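Local coordinates for protein NADH dehydrogenase, putative (Plasmodium falciparum, PDB 5JWC) that probably oxidises NADH and passes the electrons through bound FAD to ubiquinone, as a type II NADH dehydrogenase, at residues A[434-437]-A[438-442]; A[444-447]-A[448-451]. All blocks are in the same frame, centred on the assembly; numbering follows the deposited sequence.

How the contacts relate
Contact 1 comes first along the chain, at the C-terminal end of helix 424-440 and the turn that leaves it. Contact 2 follows in series, in the loop that runs on toward strand 460-465. Each closes a turn of neighbouring residues, and the two neither nest nor cross. Their centres lie about 9 Å apart, and Phe441 joins them: its CB meets Ile450 CG1 at 3.7 Å, while its ring also packs against the backbone of Gln446 and Asn449. The chain thus folds back, and Ile450 also reaches Val437. Contact 1 lies where the helix end packs on strands 131-134 and 337-339, and contact 2 lies in the surface loop beyond.

Contact 1: residues A[434-437]-A[438-442]; sequences LSNV and FNNFI
Val437 O receives two backbone N-H groups, from Phe441 N at 3.0 Å and from Ile442 N at 2.9 Å. The second bond is the straighter, with an N-H...O angle of 168°; this i+5 bond joins the i+4 bond on one carbonyl oxygen where the chain leaves helical geometry, at Phe441. The branched Ile442 then lays CG1 against Val437 CG1 (3.9 Å), and its CD1 sits over the centre of one face of the Phe438 ring. Leu434 lies alongside that ring, CG to CE2 3.9 Å, one helical turn back. Flat and apolar, Phe438 suits this buried place, where Tyr131 and Tyr338 meet it edge-to-face.

Asparagines line the more exposed side. Asn436 turns CG anti to its own N (chi1 -176°), which brings OD1 to Asn440 ND2 at 2.9 Å; the donor stands above the carbonyl plane. A water also donates to this OD1 and accepts from Asn439 ND2, whose amide is held further by Asn46 O. At the edge of the Phe441 ring, CE2 meets Asn436 ND2 at 3.6 Å. The whole is a helix C terminus closed by paired i+4 and i+5 bonds, on a helix packed against the FAD-binding Rossmann-type fold.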
ATOM      1  N   LEU A 434      -8.209  22.460 -24.959  1.00 30.26           N
ATOM      2  CA  LEU A 434      -7.819  23.743 -24.412  1.00 31.09           C
ATOM      3  C   LEU A 434      -6.296  23.941 -24.429  1.00 34.43           C
ATOM      4  O   LEU A 434      -5.812  25.044 -24.706  1.00 33.21           O
ATOM      5  CB  LEU A 434      -8.357  23.900 -23.002  1.00 27.58           C
ATOM      6  CG  LEU A 434      -8.116  25.269 -22.380  1.00 30.66           C
ATOM      7  CD1 LEU A 434      -8.773  26.343 -23.284  1.00 29.37           C
ATOM      8  CD2 LEU A 434      -8.679  25.283 -20.964  1.00 26.73           C
ATOM      9  N   SER A 435      -5.552  22.881 -24.141  1.00 30.05           N
ATOM     10  CA  SER A 435      -4.096  22.945 -24.198  1.00 32.66           C
ATOM     11  C   SER A 435      -3.682  23.204 -25.652  1.00 37.41           C
ATOM     12  O   SER A 435      -2.804  24.032 -25.915  1.00 34.85           O
ATOM     13  CB  SER A 435      -3.459  21.660 -23.630  1.00 31.17           C
ATOM     14  OG  SER A 435      -3.767  20.524 -24.421  1.00 33.41           O
ATOM     15  N   ASN A 436      -4.344  22.541 -26.599  1.00 34.11           N
ATOM     16  CA  ASN A 436      -4.103  22.836 -28.011  1.00 35.25           C
ATOM     17  C   ASN A 436      -4.442  24.286 -28.375  1.00 38.08           C
ATOM     18  O   ASN A 436      -3.778  24.885 -29.235  1.00 39.10           O
ATOM     19  CB  ASN A 436      -4.893  21.898 -28.916  1.00 36.83           C
ATOM     20  CG  ASN A 436      -4.583  22.112 -30.392  1.00 43.66           C
ATOM     21  OD1 ASN A 436      -3.505  21.753 -30.865  1.00 47.07           O
ATOM     22  ND2 ASN A 436      -5.528  22.690 -31.125  1.00 46.25           N
ATOM     23  N   VAL A 437      -5.474  24.848 -27.745  1.00 35.35           N
ATOM     24  CA  VAL A 437      -5.797  26.254 -27.994  1.00 38.72           C
ATOM     25  C   VAL A 437      -4.658  27.163 -27.515  1.00 41.79           C
ATOM     26  O   VAL A 437      -4.280  28.124 -28.209  1.00 36.18           O
ATOM     27  CB  VAL A 437      -7.114  26.682 -27.320  1.00 32.18           C
ATOM     28  CG1 VAL A 437      -7.247  28.199 -27.336  1.00 34.56           C
ATOM     29  CG2 VAL A 437      -8.303  26.085 -28.065  1.00 34.53           C
ATOM     30  N   PHE A 438      -4.102  26.850 -26.346  1.00 35.36           N
ATOM     31  CA  PHE A 438      -2.956  27.604 -25.837  1.00 37.50           C
ATOM     32  C   PHE A 438      -1.704  27.411 -26.691  1.00 39.57           C
ATOM     33  O   PHE A 438      -0.991  28.384 -26.970  1.00 42.96           O
ATOM     34  CB  PHE A 438      -2.660  27.235 -24.388  1.00 31.59           C
ATOM     35  CG  PHE A 438      -3.491  27.983 -23.394  1.00 34.79           C
ATOM     36  CD1 PHE A 438      -3.062  29.202 -22.892  1.00 32.79           C
ATOM     37  CD2 PHE A 438      -4.708  27.485 -22.972  1.00 33.65           C
ATOM     38  CE1 PHE A 438      -3.822  29.896 -21.975  1.00 35.64           C
ATOM     39  CE2 PHE A 438      -5.484  28.175 -22.059  1.00 31.43           C
ATOM     40  CZ  PHE A 438      -5.042  29.382 -21.553  1.00 38.05           C
ATOM     41  N   ASN A 439      -1.462  26.187 -27.147  1.00 35.93           N
ATOM     42  CA  ASN A 439      -0.279  25.917 -27.958  1.00 36.56           C
ATOM     43  C   ASN A 439      -0.307  26.552 -29.349  1.00 43.72           C
ATOM     44  O   ASN A 439       0.731  26.983 -29.852  1.00 42.58           O
ATOM     45  CB  ASN A 439      -0.054  24.410 -28.143  1.00 33.60           C
ATOM     46  CG  ASN A 439       0.320  23.691 -26.833  1.00 36.46           C
ATOM     47  OD1 ASN A 439       0.701  24.322 -25.854  1.00 30.86           O
ATOM     48  ND2 ASN A 439       0.218  22.357 -26.835  1.00 33.74           N
ATOM     49  N   ASN A 440      -1.478  26.576 -29.981  1.00 39.28           N
ATOM     50  CA  ASN A 440      -1.544  26.843 -31.420  1.00 40.08           C
ATOM     51  C   ASN A 440      -2.485  27.956 -31.876  1.00 43.52           C
ATOM     52  O   ASN A 440      -2.623  28.206 -33.070  1.00 45.05           O
ATOM     53  CB  ASN A 440      -1.927  25.555 -32.136  1.00 42.64           C
ATOM     54  CG  ASN A 440      -0.842  24.509 -32.055  1.00 45.75           C
ATOM     55  OD1 ASN A 440       0.344  24.803 -32.248  1.00 48.70           O
ATOM     56  ND2 ASN A 440      -1.234  23.281 -31.759  1.00 44.66           N
ATOM     57  N   PHE A 441      -3.137  28.622 -30.935  1.00 45.12           N
ATOM     58  CA  PHE A 441      -4.074  29.670 -31.277  1.00 40.48           C
ATOM     59  C   PHE A 441      -3.767  30.943 -30.499  1.00 48.29           C
ATOM     60  O   PHE A 441      -3.593  32.007 -31.095  1.00 47.93           O
ATOM     61  CB  PHE A 441      -5.521  29.218 -31.018  1.00 40.32           C
ATOM     62  CG  PHE A 441      -6.033  28.177 -32.001  1.00 44.23           C
ATOM     63  CD1 PHE A 441      -6.856  28.541 -33.052  1.00 42.87           C
ATOM     64  CD2 PHE A 441      -5.691  26.838 -31.869  1.00 42.64           C
ATOM     65  CE1 PHE A 441      -7.332  27.596 -33.951  1.00 41.63           C
ATOM     66  CE2 PHE A 441      -6.163  25.884 -32.772  1.00 43.67           C
ATOM     67  CZ  PHE A 441      -6.986  26.268 -33.812  1.00 42.12           C
ATOM     68  N   ILE A 442      -3.680  30.841 -29.174  1.00 41.50           N
ATOM     69  CA  ILE A 442      -3.392  32.016 -28.354  1.00 46.64           C
ATOM     70  C   ILE A 442      -1.996  32.616 -28.660  1.00 53.93           C
ATOM     71  O   ILE A 442      -0.996  31.900 -28.722  1.00 52.91           O
ATOM     72  CB  ILE A 442      -3.520  31.680 -26.859  1.00 40.83           C
ATOM     73  CG1 ILE A 442      -4.974  31.294 -26.541  1.00 42.70           C
ATOM     74  CG2 ILE A 442      -3.129  32.865 -26.010  1.00 48.35           C
ATOM     75  CD1 ILE A 442      -5.210  30.931 -25.109  1.00 41.67           C
TER
HETATM   76  O   HOH W   1      -1.120  20.856 -29.167  1.00 41.28           O

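Contact 2: residues A[444-447]-A[448-451]; sequences TNQK and FNIP
Lys447 lays its hydrocarbon chain over the ring of the very next residue, Phe448, with CG centred above one face. This CH-pi contact measures 3.7 Å from Lys447 CG to the centroid of the Phe448 ring, only 12° off the normal, and CD follows on to Phe448 CZ at 3.6 Å. Long methylene chains suit such a place, shielding a surface aromatic yet ending in a charge. With CG lodged between the backbone N and carbonyl carbon (chi1 60°) and further bends along the chain, NZ curls back to Thr444 O. At 2.5 Å from Lys447 NZ to Thr444 O the bond is very short, and its exact length is doubtful; Lys447 N reaches the same oxygen from the opposite face of its plane, closing the first type I turn.

Asn449 N donates to Gln446 O at 2.7 Å, closing a second. Beside it Asn449 ND2 donates to Gln446 OE1, the amide planes 49° apart, in a very short hydrogen bond of doubtful length. Thr444 OG1 accepts from Gln446 N, an ST turn that starts the bend. These overlapping turns lie between helix 424-440 and strand 460-465, with Ile450 folded back onto Tyr433 and Val437 of that helix.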
ATOM      1  N   THR A 444      -0.978  33.910 -31.554  1.00 52.46           N
ATOM      2  CA  THR A 444      -0.570  33.530 -32.904  1.00 55.94           C
ATOM      3  C   THR A 444      -1.591  34.146 -33.859  1.00 60.02           C
ATOM      4  O   THR A 444      -2.597  34.709 -33.410  1.00 59.17           O
ATOM      5  CB  THR A 444      -0.513  31.994 -33.118  1.00 57.64           C
ATOM      6  OG1 THR A 444      -1.832  31.493 -33.369  1.00 57.18           O
ATOM      7  CG2 THR A 444       0.095  31.271 -31.913  1.00 54.23           C
ATOM      8  N   ASN A 445      -1.372  34.022 -35.167  1.00 62.31           N
ATOM      9  CA  ASN A 445      -2.275  34.678 -36.114  1.00 68.63           C
ATOM     10  C   ASN A 445      -3.591  33.919 -36.284  1.00 66.87           C
ATOM     11  O   ASN A 445      -4.412  34.273 -37.134  1.00 69.02           O
ATOM     12  CB  ASN A 445      -1.614  34.847 -37.486  1.00 68.22           C
ATOM     13  CG  ASN A 445      -1.489  33.537 -38.245  1.00 75.18           C
ATOM     14  OD1 ASN A 445      -1.387  32.461 -37.651  1.00 75.07           O
ATOM     15  ND2 ASN A 445      -1.505  33.625 -39.573  1.00 79.32           N
ATOM     16  N   GLN A 446      -3.797  32.887 -35.469  1.00 63.93           N
ATOM     17  CA  GLN A 446      -5.062  32.168 -35.475  1.00 59.37           C
ATOM     18  C   GLN A 446      -5.895  32.496 -34.236  1.00 58.05           C
ATOM     19  O   GLN A 446      -6.960  31.904 -34.027  1.00 53.57           O
ATOM     20  CB  GLN A 446      -4.820  30.657 -35.549  1.00 60.54           C
ATOM     21  CG  GLN A 446      -4.204  30.165 -36.849  1.00 62.99           C
ATOM     22  CD  GLN A 446      -5.119  30.357 -38.041  1.00 64.87           C
ATOM     23  OE1 GLN A 446      -6.344  30.359 -37.907  1.00 66.94           O
ATOM     24  NE2 GLN A 446      -4.526  30.511 -39.221  1.00 68.34           N
ATOM     25  N   LYS A 447      -5.425  33.449 -33.431  1.00 52.56           N
ATOM     26  CA  LYS A 447      -6.065  33.766 -32.151  1.00 49.54           C
ATOM     27  C   LYS A 447      -7.556  34.091 -32.215  1.00 55.19           C
ATOM     28  O   LYS A 447      -8.236  34.071 -31.186  1.00 51.82           O
ATOM     29  CB  LYS A 447      -5.345  34.931 -31.465  1.00 58.05           C
ATOM     30  CG  LYS A 447      -5.317  36.233 -32.251  1.00 61.57           C
ATOM     31  CD  LYS A 447      -4.795  37.393 -31.385  1.00 64.92           C
ATOM     32  CE  LYS A 447      -3.417  37.128 -30.793  1.00 65.84           C
ATOM     33  NZ  LYS A 447      -2.419  36.659 -31.806  1.00 68.44           N
ATOM     34  N   PHE A 448      -8.061  34.389 -33.410  1.00 57.64           N
ATOM     35  CA  PHE A 448      -9.472  34.724 -33.585  1.00 57.69           C
ATOM     36  C   PHE A 448     -10.219  33.626 -34.325  1.00 52.09           C
ATOM     37  O   PHE A 448     -11.411  33.756 -34.585  1.00 50.77           O
ATOM     38  CB  PHE A 448      -9.623  36.052 -34.333  1.00 62.61           C
ATOM     39  CG  PHE A 448      -8.929  37.200 -33.663  1.00 65.15           C
ATOM     40  CD1 PHE A 448      -9.267  37.560 -32.364  1.00 65.14           C
ATOM     41  CD2 PHE A 448      -7.935  37.909 -34.322  1.00 62.49           C
ATOM     42  CE1 PHE A 448      -8.631  38.610 -31.733  1.00 67.06           C
ATOM     43  CE2 PHE A 448      -7.295  38.962 -33.701  1.00 65.32           C
ATOM     44  CZ  PHE A 448      -7.642  39.314 -32.402  1.00 68.03           C
ATOM     45  N   ASN A 449      -9.499  32.565 -34.684  1.00 46.46           N
ATOM     46  CA  ASN A 449     -10.104  31.382 -35.280  1.00 52.69           C
ATOM     47  C   ASN A 449     -10.271  30.222 -34.293  1.00 46.78           C
ATOM     48  O   ASN A 449     -10.255  29.066 -34.702  1.00 46.58           O
ATOM     49  CB  ASN A 449      -9.281  30.890 -36.470  1.00 51.24           C
ATOM     50  CG  ASN A 449      -9.269  31.869 -37.621  1.00 63.67           C
ATOM     51  OD1 ASN A 449     -10.075  32.803 -37.671  1.00 63.45           O
ATOM     52  ND2 ASN A 449      -8.371  31.645 -38.573  1.00 62.72           N
ATOM     53  N   ILE A 450     -10.420  30.523 -33.008  1.00 41.09           N
ATOM     54  CA  ILE A 450     -10.588  29.473 -31.997  1.00 41.20           C
ATOM     55  C   ILE A 450     -11.992  28.877 -32.078  1.00 40.88           C
ATOM     56  O   ILE A 450     -12.979  29.577 -31.830  1.00 33.71           O
ATOM     57  CB  ILE A 450     -10.342  30.012 -30.566  1.00 40.59           C
ATOM     58  CG1 ILE A 450      -8.894  30.502 -30.407  1.00 44.07           C
ATOM     59  CG2 ILE A 450     -10.684  28.952 -29.511  1.00 38.52           C
ATOM     60  CD1 ILE A 450      -8.617  31.164 -29.055  1.00 38.56           C
ATOM     61  N   PRO A 451     -12.091  27.582 -32.439  1.00 38.02           N
ATOM     62  CA  PRO A 451     -13.417  26.937 -32.517  1.00 37.68           C
ATOM     63  C   PRO A 451     -14.008  26.602 -31.128  1.00 39.77           C
ATOM     64  O   PRO A 451     -13.273  26.517 -30.135  1.00 36.07           O
ATOM     65  CB  PRO A 451     -13.138  25.662 -33.311  1.00 37.56           C
ATOM     66  CG  PRO A 451     -11.688  25.338 -33.010  1.00 40.21           C
ATOM     67  CD  PRO A 451     -10.998  26.682 -32.853  1.00 37.54           C
TER
HETATM   68  O   HOH W   2     -10.842  33.175 -31.063  1.00 52.22           O